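Local coordinates for protein DYNE8 (PDB 4AMM) that forms the acyltransferase domain of an iterative enediyne polyketide synthase, which probably loads acyl units for building the dynemicin polyketide, at residues L183-A188 / P301-A306; G311-D316 / G338-D343. One frame throughout, in Å; residues are numbered along the deposited sequence.

Interaction 1 (L183-A188 / P301-A306)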
ATOM      1  N   LEU A 183      -2.615 -11.789   5.768  1.00 13.23           N
ATOM      2  CA  LEU A 183      -2.974 -13.175   6.150  1.00 13.66           C
ATOM      3  C   LEU A 183      -4.460 -13.335   6.074  1.00 16.03           C
ATOM      4  O   LEU A 183      -4.919 -14.429   5.672  1.00 16.92           O
ATOM      5  CB  LEU A 183      -2.475 -13.403   7.587  1.00 14.24           C
ATOM      6  CG  LEU A 183      -0.971 -13.621   7.630  1.00 16.00           C
ATOM      7  CD1 LEU A 183      -0.419 -13.618   9.038  1.00 18.88           C
ATOM      8  CD2 LEU A 183      -0.510 -14.977   6.976  1.00 17.85           C
ATOM      9  N   SER A 184      -5.277 -12.353   6.425  1.00 14.04           N
ATOM     10  CA  SER A 184      -6.744 -12.469   6.362  1.00 14.80           C
ATOM     11  C   SER A 184      -7.152 -12.602   4.898  1.00 15.10           C
ATOM     12  O   SER A 184      -7.942 -13.497   4.511  1.00 17.09           O
ATOM     13  CB  SER A 184      -7.469 -11.308   7.046  1.00 15.50           C
ATOM     14  OG  SER A 184      -8.863 -11.607   7.128  1.00 17.95           O
ATOM     15  N   TRP A 185      -6.591 -11.765   4.042  1.00 16.10           N
ATOM     16  CA  TRP A 185      -6.861 -11.884   2.603  1.00 15.46           C
ATOM     17  C   TRP A 185      -6.514 -13.256   2.074  1.00 16.11           C
ATOM     18  O   TRP A 185      -7.261 -13.797   1.193  1.00 17.16           O
ATOM     19  CB  TRP A 185      -6.032 -10.786   1.848  1.00 14.31           C
ATOM     20  CG  TRP A 185      -5.991 -10.971   0.309  1.00 14.69           C
ATOM     21  CD1 TRP A 185      -6.956 -10.581  -0.589  1.00 17.09           C
ATOM     22  CD2 TRP A 185      -4.968 -11.662  -0.412  1.00 14.88           C
ATOM     23  NE1 TRP A 185      -6.609 -11.057  -1.859  1.00 15.63           N
ATOM     24  CE2 TRP A 185      -5.375 -11.631  -1.790  1.00 14.04           C
ATOM     25  CE3 TRP A 185      -3.719 -12.217  -0.069  1.00 14.80           C
ATOM     26  CZ2 TRP A 185      -4.628 -12.201  -2.787  1.00 14.81           C
ATOM     27  CZ3 TRP A 185      -2.936 -12.741  -1.116  1.00 16.21           C
ATOM     28  CH2 TRP A 185      -3.411 -12.721  -2.448  1.00 16.70           C
ATOM     29  N   ALA A 186      -5.435 -13.850   2.572  1.00 15.69           N
ATOM     30  CA  ALA A 186      -4.915 -15.155   2.136  1.00 16.27           C
ATOM     31  C   ALA A 186      -5.741 -16.287   2.787  1.00 17.86           C
ATOM     32  O   ALA A 186      -5.443 -17.478   2.482  1.00 21.63           O
ATOM     33  CB  ALA A 186      -3.416 -15.300   2.406  1.00 17.59           C
ATOM     34  N   GLY A 187      -6.731 -15.974   3.588  1.00 18.31           N
ATOM     35  CA  GLY A 187      -7.579 -17.064   4.214  1.00 19.26           C
ATOM     36  C   GLY A 187      -7.030 -17.676   5.474  1.00 19.91           C
ATOM     37  O   GLY A 187      -7.603 -18.680   5.969  1.00 22.34           O
ATOM     38  N   ALA A 188      -5.981 -17.119   6.110  1.00 19.49           N
ATOM     39  CA  ALA A 188      -5.444 -17.718   7.338  1.00 19.69           C
ATOM     40  C   ALA A 188      -6.306 -17.448   8.596  1.00 18.13           C
ATOM     41  O   ALA A 188      -6.253 -18.191   9.607  1.00 19.04           O
ATOM     42  CB  ALA A 188      -3.993 -17.247   7.532  1.00 20.10           C
ATOM     43  N   PRO A 301      -2.425 -20.279   4.991  1.00 24.50           N
ATOM     44  CA  PRO A 301      -2.787 -19.350   3.904  1.00 24.46           C
ATOM     45  C   PRO A 301      -2.969 -20.050   2.590  1.00 25.11           C
ATOM     46  O   PRO A 301      -2.186 -20.982   2.275  1.00 27.06           O
ATOM     47  CB  PRO A 301      -1.556 -18.439   3.787  1.00 25.71           C
ATOM     48  CG  PRO A 301      -0.935 -18.435   5.119  1.00 25.35           C
ATOM     49  CD  PRO A 301      -1.177 -19.872   5.663  1.00 24.62           C
ATOM     50  N   GLU A 302      -3.975 -19.615   1.826  1.00 21.76           N
ATOM     51  CA  GLU A 302      -4.350 -20.258   0.550  1.00 23.91           C
ATOM     52  C   GLU A 302      -3.913 -19.485  -0.678  1.00 22.44           C
ATOM     53  O   GLU A 302      -4.094 -19.921  -1.838  1.00 24.34           O
ATOM     54  CB  GLU A 302      -5.878 -20.448   0.493  1.00 24.68           C
ATOM     55  CG  GLU A 302      -6.429 -20.975   1.873  1.00 32.18           C
ATOM     56  CD  GLU A 302      -7.922 -21.409   1.892  1.00 41.74           C
ATOM     57  OE1 GLU A 302      -8.835 -20.544   2.065  1.00 43.21           O
ATOM     58  OE2 GLU A 302      -8.173 -22.642   1.775  1.00 47.12           O
ATOM     59  N   ARG A 303      -3.357 -18.295  -0.457  1.00 20.41           N
ATOM     60  CA  ARG A 303      -2.870 -17.396  -1.526  1.00 18.81           C
ATOM     61  C   ARG A 303      -1.437 -16.928  -1.089  1.00 17.90           C
ATOM     62  O   ARG A 303      -1.126 -16.977   0.130  1.00 17.71           O
ATOM     63  CB  ARG A 303      -3.792 -16.186  -1.698  1.00 20.22           C
ATOM     64  CG  ARG A 303      -5.280 -16.531  -1.724  1.00 24.05           C
ATOM     65  CD  ARG A 303      -6.052 -15.303  -2.099  1.00 26.77           C
ATOM     66  NE  ARG A 303      -7.497 -15.427  -2.028  1.00 37.58           N
ATOM     67  CZ  ARG A 303      -8.361 -14.734  -2.791  1.00 41.23           C
ATOM     68  NH1 ARG A 303      -7.937 -13.902  -3.756  1.00 37.42           N
ATOM     69  NH2 ARG A 303      -9.669 -14.922  -2.633  1.00 43.94           N
ATOM     70  N   PRO A 304      -0.571 -16.520  -2.030  1.00 17.15           N
ATOM     71  CA  PRO A 304       0.824 -16.216  -1.682  1.00 15.30           C
ATOM     72  C   PRO A 304       0.934 -14.917  -0.848  1.00 15.60           C
ATOM     73  O   PRO A 304       0.359 -13.897  -1.214  1.00 15.54           O
ATOM     74  CB  PRO A 304       1.500 -16.022  -3.027  1.00 17.13           C
ATOM     75  CG  PRO A 304       0.615 -16.955  -3.894  1.00 16.94           C
ATOM     76  CD  PRO A 304      -0.709 -16.614  -3.524  1.00 16.02           C
ATOM     77  N   VAL A 305       1.682 -15.034   0.232  1.00 15.04           N
ATOM     78  CA  VAL A 305       2.007 -13.881   1.114  1.00 14.52           C
ATOM     79  C   VAL A 305       3.514 -13.762   1.229  1.00 13.96           C
ATOM     80  O   VAL A 305       4.156 -14.718   1.644  1.00 14.97           O
ATOM     81  CB  VAL A 305       1.377 -14.075   2.469  1.00 14.68           C
ATOM     82  CG1 VAL A 305       1.746 -12.814   3.366  1.00 16.66           C
ATOM     83  CG2 VAL A 305      -0.117 -14.116   2.382  1.00 14.72           C
ATOM     84  N   ALA A 306       4.125 -12.637   0.794  1.00 12.61           N
ATOM     85  CA  ALA A 306       5.550 -12.392   0.972  1.00 12.43           C
ATOM     86  C   ALA A 306       5.685 -11.721   2.345  1.00 12.94           C
ATOM     87  O   ALA A 306       5.144 -10.624   2.523  1.00 14.23           O
ATOM     88  CB  ALA A 306       6.039 -11.451  -0.132  1.00 14.78           C
TER
HETATM   89  O   HOH W   1      -8.420 -16.445   0.560  1.00 37.94           O
HETATM   90  O   HOH W   2      -8.891 -20.524   4.651  1.00 34.85           O
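The W185 indole takes R303 over one face and the carbonyl of P304 at its edge. R303 CD rests 3.5 Å above the ring plane, set toward the rim, in a CH-pi contact; the guanidinium, beyond it, is turned 56° from the indole. P304 O lies in the plane, 3.5 Å from W185 CZ3. The motif is a Schellman C-cap: helix 178-185, which follows a probable nucleophile elbow, ends as A188 N and G187 N bond back to L183 O and S184 O. G187 has a positive phi, where a CB would jam against A186 O and E302 OE1. The turn leaves A186 O facing the 301-306 segment, and E302 N donates to it at 2.7 Å, almost straight at 174°. A186 CB sits 3.5 Å from V305 CG2 and also packs on P301 CB, whose ring reaches on to L183 CD2 and A188 CB. W185 is turned (chi1 168°) so that CG lies opposite the backbone N, which carries the ring beneath R303; the indole also touches I159 of helix 144-165. An alanine in place of W185 would probably leave the R303 methylenes without the ring face they lie on, and P304 O without its neighbour at the ring edge. R303 N is buried with no partner, whereas R303 NE donates to a water (2.9 Å) that in turn donates to W185 O.

Interaction 2 (G311-D316 / G338-D343)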
ATOM      1  N   GLY A 311      11.004 -12.123   5.278  1.00 14.10           N
ATOM      2  CA  GLY A 311      11.541 -11.742   3.985  1.00 15.31           C
ATOM      3  C   GLY A 311      11.508 -12.877   2.955  1.00 15.69           C
ATOM      4  O   GLY A 311      12.348 -12.895   2.010  1.00 19.12           O
ATOM      5  N   ALA A 312      10.573 -13.778   3.161  1.00 14.46           N
ATOM      6  CA  ALA A 312      10.400 -14.985   2.305  1.00 15.13           C
ATOM      7  C   ALA A 312       8.965 -15.214   2.167  1.00 16.28           C
ATOM      8  O   ALA A 312       8.076 -14.693   2.824  1.00 16.06           O
ATOM      9  CB  ALA A 312      11.070 -16.210   2.974  1.00 18.09           C
ATOM     10  N   TRP A 313       8.623 -16.020   1.166  1.00 16.38           N
ATOM     11  CA  TRP A 313       7.266 -16.441   1.068  1.00 16.43           C
ATOM     12  C   TRP A 313       6.769 -17.211   2.288  1.00 18.35           C
ATOM     13  O   TRP A 313       7.527 -18.053   2.891  1.00 20.13           O
ATOM     14  CB  TRP A 313       7.039 -17.333  -0.223  1.00 19.64           C
ATOM     15  CG  TRP A 313       7.188 -16.617  -1.467  1.00 18.84           C
ATOM     16  CD1 TRP A 313       8.245 -16.703  -2.316  1.00 23.15           C
ATOM     17  CD2 TRP A 313       6.322 -15.604  -2.007  1.00 17.72           C
ATOM     18  NE1 TRP A 313       8.087 -15.841  -3.365  1.00 25.00           N
ATOM     19  CE2 TRP A 313       6.905 -15.179  -3.211  1.00 19.53           C
ATOM     20  CE3 TRP A 313       5.070 -15.076  -1.611  1.00 16.35           C
ATOM     21  CZ2 TRP A 313       6.305 -14.227  -4.023  1.00 18.35           C
ATOM     22  CZ3 TRP A 313       4.479 -14.140  -2.397  1.00 18.47           C
ATOM     23  CH2 TRP A 313       5.124 -13.699  -3.608  1.00 18.79           C
ATOM     24  N   TRP A 314       5.513 -17.013   2.647  1.00 17.29           N
ATOM     25  CA  TRP A 314       4.947 -17.768   3.740  1.00 21.95           C
ATOM     26  C   TRP A 314       4.828 -19.217   3.244  1.00 22.92           C
ATOM     27  O   TRP A 314       4.305 -19.495   2.190  1.00 25.87           O
ATOM     28  CB  TRP A 314       3.581 -17.171   4.043  1.00 22.26           C
ATOM     29  CG  TRP A 314       3.094 -17.555   5.316  1.00 27.18           C
ATOM     30  CD1 TRP A 314       2.586 -18.812   5.605  1.00 26.39           C
ATOM     31  CD2 TRP A 314       3.010 -16.786   6.570  1.00 18.06           C
ATOM     32  NE1 TRP A 314       2.202 -18.865   6.916  1.00 25.52           N
ATOM     33  CE2 TRP A 314       2.492 -17.691   7.544  1.00 20.82           C
ATOM     34  CE3 TRP A 314       3.321 -15.482   6.990  1.00 21.16           C
ATOM     35  CZ2 TRP A 314       2.238 -17.323   8.829  1.00 19.95           C
ATOM     36  CZ3 TRP A 314       3.104 -15.140   8.276  1.00 19.20           C
ATOM     37  CH2 TRP A 314       2.594 -16.061   9.229  1.00 19.95           C
ATOM     38  N   ALA A 315       5.358 -20.132   4.043  1.00 25.72           N
ATOM     39  CA  ALA A 315       5.205 -21.552   3.660  1.00 29.76           C
ATOM     40  C   ALA A 315       4.391 -22.225   4.793  1.00 31.64           C
ATOM     41  O   ALA A 315       3.197 -21.974   4.915  1.00 33.89           O
ATOM     42  CB  ALA A 315       6.572 -22.161   3.424  1.00 30.84           C
ATOM     43  N   ASP A 316       5.054 -23.011   5.634  1.00 32.89           N
ATOM     44  CA  ASP A 316       4.414 -23.881   6.631  1.00 34.73           C
ATOM     45  C   ASP A 316       4.378 -23.257   8.015  1.00 33.08           C
ATOM     46  O   ASP A 316       4.078 -23.923   9.005  1.00 35.41           O
ATOM     47  CB  ASP A 316       5.251 -25.177   6.728  1.00 36.55           C
ATOM     48  CG  ASP A 316       4.968 -26.174   5.604  1.00 44.65           C
ATOM     49  OD1 ASP A 316       3.872 -26.123   4.981  1.00 50.40           O
ATOM     50  OD2 ASP A 316       5.864 -27.032   5.357  1.00 50.98           O
ATOM     51  N   GLY A 338      10.644  -7.225  -3.151  1.00 13.47           N
ATOM     52  CA  GLY A 338      11.466  -7.804  -4.223  1.00 14.85           C
ATOM     53  C   GLY A 338      10.924  -9.184  -4.563  1.00 15.75           C
ATOM     54  O   GLY A 338      11.050  -9.585  -5.773  1.00 20.04           O
ATOM     55  N   LEU A 339      10.322  -9.911  -3.641  1.00 15.48           N
ATOM     56  CA  LEU A 339       9.792 -11.257  -3.953  1.00 16.66           C
ATOM     57  C   LEU A 339       8.558 -11.138  -4.779  1.00 17.83           C
ATOM     58  O   LEU A 339       8.262 -12.045  -5.607  1.00 18.16           O
ATOM     59  CB  LEU A 339       9.423 -11.995  -2.659  1.00 19.38           C
ATOM     60  CG  LEU A 339      10.585 -12.553  -1.881  1.00 23.16           C
ATOM     61  CD1 LEU A 339       9.951 -13.126  -0.610  1.00 27.34           C
ATOM     62  CD2 LEU A 339      11.309 -13.684  -2.642  1.00 25.70           C
ATOM     63  N   LEU A 340       7.728 -10.133  -4.552  1.00 17.00           N
ATOM     64  CA  LEU A 340       6.434 -10.037  -5.190  1.00 18.12           C
ATOM     65  C   LEU A 340       6.661  -9.568  -6.607  1.00 21.05           C
ATOM     66  O   LEU A 340       6.999  -8.437  -6.846  1.00 22.68           O
ATOM     67  CB  LEU A 340       5.528  -9.114  -4.292  1.00 18.58           C
ATOM     68  CG  LEU A 340       4.073  -8.874  -4.601  1.00 17.84           C
ATOM     69  CD1 LEU A 340       3.233 -10.175  -4.799  1.00 19.65           C
ATOM     70  CD2 LEU A 340       3.471  -7.941  -3.513  1.00 19.56           C
ATOM     71  N   ASP A 341       6.542 -10.460  -7.582  1.00 21.61           N
ATOM     72  CA  ASP A 341       6.812 -10.154  -9.000  1.00 23.34           C
ATOM     73  C   ASP A 341       5.514  -9.651  -9.616  1.00 21.81           C
ATOM     74  O   ASP A 341       4.571 -10.421  -9.811  1.00 23.79           O
ATOM     75  CB  ASP A 341       7.328 -11.421  -9.655  1.00 23.52           C
ATOM     76  CG  ASP A 341       7.360 -11.325 -11.237  1.00 31.59           C
ATOM     77  OD1 ASP A 341       7.400 -10.191 -11.814  1.00 33.79           O
ATOM     78  OD2 ASP A 341       7.314 -12.414 -11.885  1.00 35.98           O
ATOM     79  N   ALA A 342       5.420  -8.338  -9.804  1.00 21.06           N
ATOM     80  CA  ALA A 342       4.161  -7.778 -10.207  1.00 18.42           C
ATOM     81  C   ALA A 342       4.452  -6.536 -10.993  1.00 18.84           C
ATOM     82  O   ALA A 342       5.279  -5.707 -10.590  1.00 19.42           O
ATOM     83  CB  ALA A 342       3.274  -7.405  -8.981  1.00 20.44           C
ATOM     84  N   ASP A 343       3.800  -6.357 -12.106  1.00 17.48           N
ATOM     85  CA  ASP A 343       3.902  -5.161 -12.868  1.00 17.49           C
ATOM     86  C   ASP A 343       3.235  -3.959 -12.250  1.00 17.30           C
ATOM     87  O   ASP A 343       3.645  -2.805 -12.481  1.00 20.00           O
ATOM     88  CB  ASP A 343       3.225  -5.396 -14.206  1.00 18.82           C
ATOM     89  CG  ASP A 343       3.752  -6.640 -14.911  1.00 23.86           C
ATOM     90  OD1 ASP A 343       4.973  -6.603 -15.222  1.00 30.32           O
ATOM     91  OD2 ASP A 343       3.030  -7.644 -15.099  1.00 22.50           O
TER
HETATM   92  O   HOH W   3       9.334 -14.362  -6.258  1.00 33.51           O
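A312 and L339 bring the two backbones closest, yet their CA atoms stay 7.3 Å apart and no hydrogen bond joins the segments directly. G311 turns the first segment with a positive phi of 63°, after which A312 and W313 run on in extended conformation. In the second segment helix 333-339 stops at L339, and L340 is already extended. The side chain of L339 reaches across the interval. Its CG is anti to the carbonyl carbon (chi1 -77°), which carries the branch out over the first segment. There CD1 lies 3.5 Å from A312 CA and 3.6 Å from G311 O, and the same methyl stands over the five-membered ring of W313, 4.3 Å from the centroid and 9° off the normal, a CH-pi contact. L339 CB and CD2 lie on that same face; the two side chains run antiparallel, one over the other. L340 meets the ring differently, at its edge, near the plane, with the two side chains roughly perpendicular and CD1 4.2 Å from W313 CH2. L339 O, at the helix end, comes to the rim of the ring, 3.3 Å from W313 CZ2 and somewhat out of the plane, and accepts a bond from a water at 2.6 Å. That water sits at the indole edge and accepts only a weak bond from W313 NE1. In this acyltransferase domain the surface contact joins the loop after outer strand 305-306 to the end of helix 333-339, where the chain leads to strand 344-347 of the same parallel sheet. R363 donates to L340 O and A342 O, while W313 also packs on P304 and on A306 of strand 305-306, and W314 on helices 178-185 and 319-328.

Interactions 1 and 2 meet at strand 305-306, an outermost strand of the parallel sheet. V305 O is 2.8 Å from W314 N, a probable hydrogen bond, and A306 N packs on W313 CZ3; this lays the 311-316 loop along the segment that receives the end of helix 178-185. P301 CG also touches W314 CD1. Interaction 1 is partly buried and covers about twice the area; it couples a direct backbone hydrogen bond, water bridges and a Schellman turn with apolar packing. Interaction 2, at the surface, relies on leucines around an indole; it has no direct hydrogen bond, and its water reaches the indole weakly. Each uses one tryptophan with an aliphatic chain over a face.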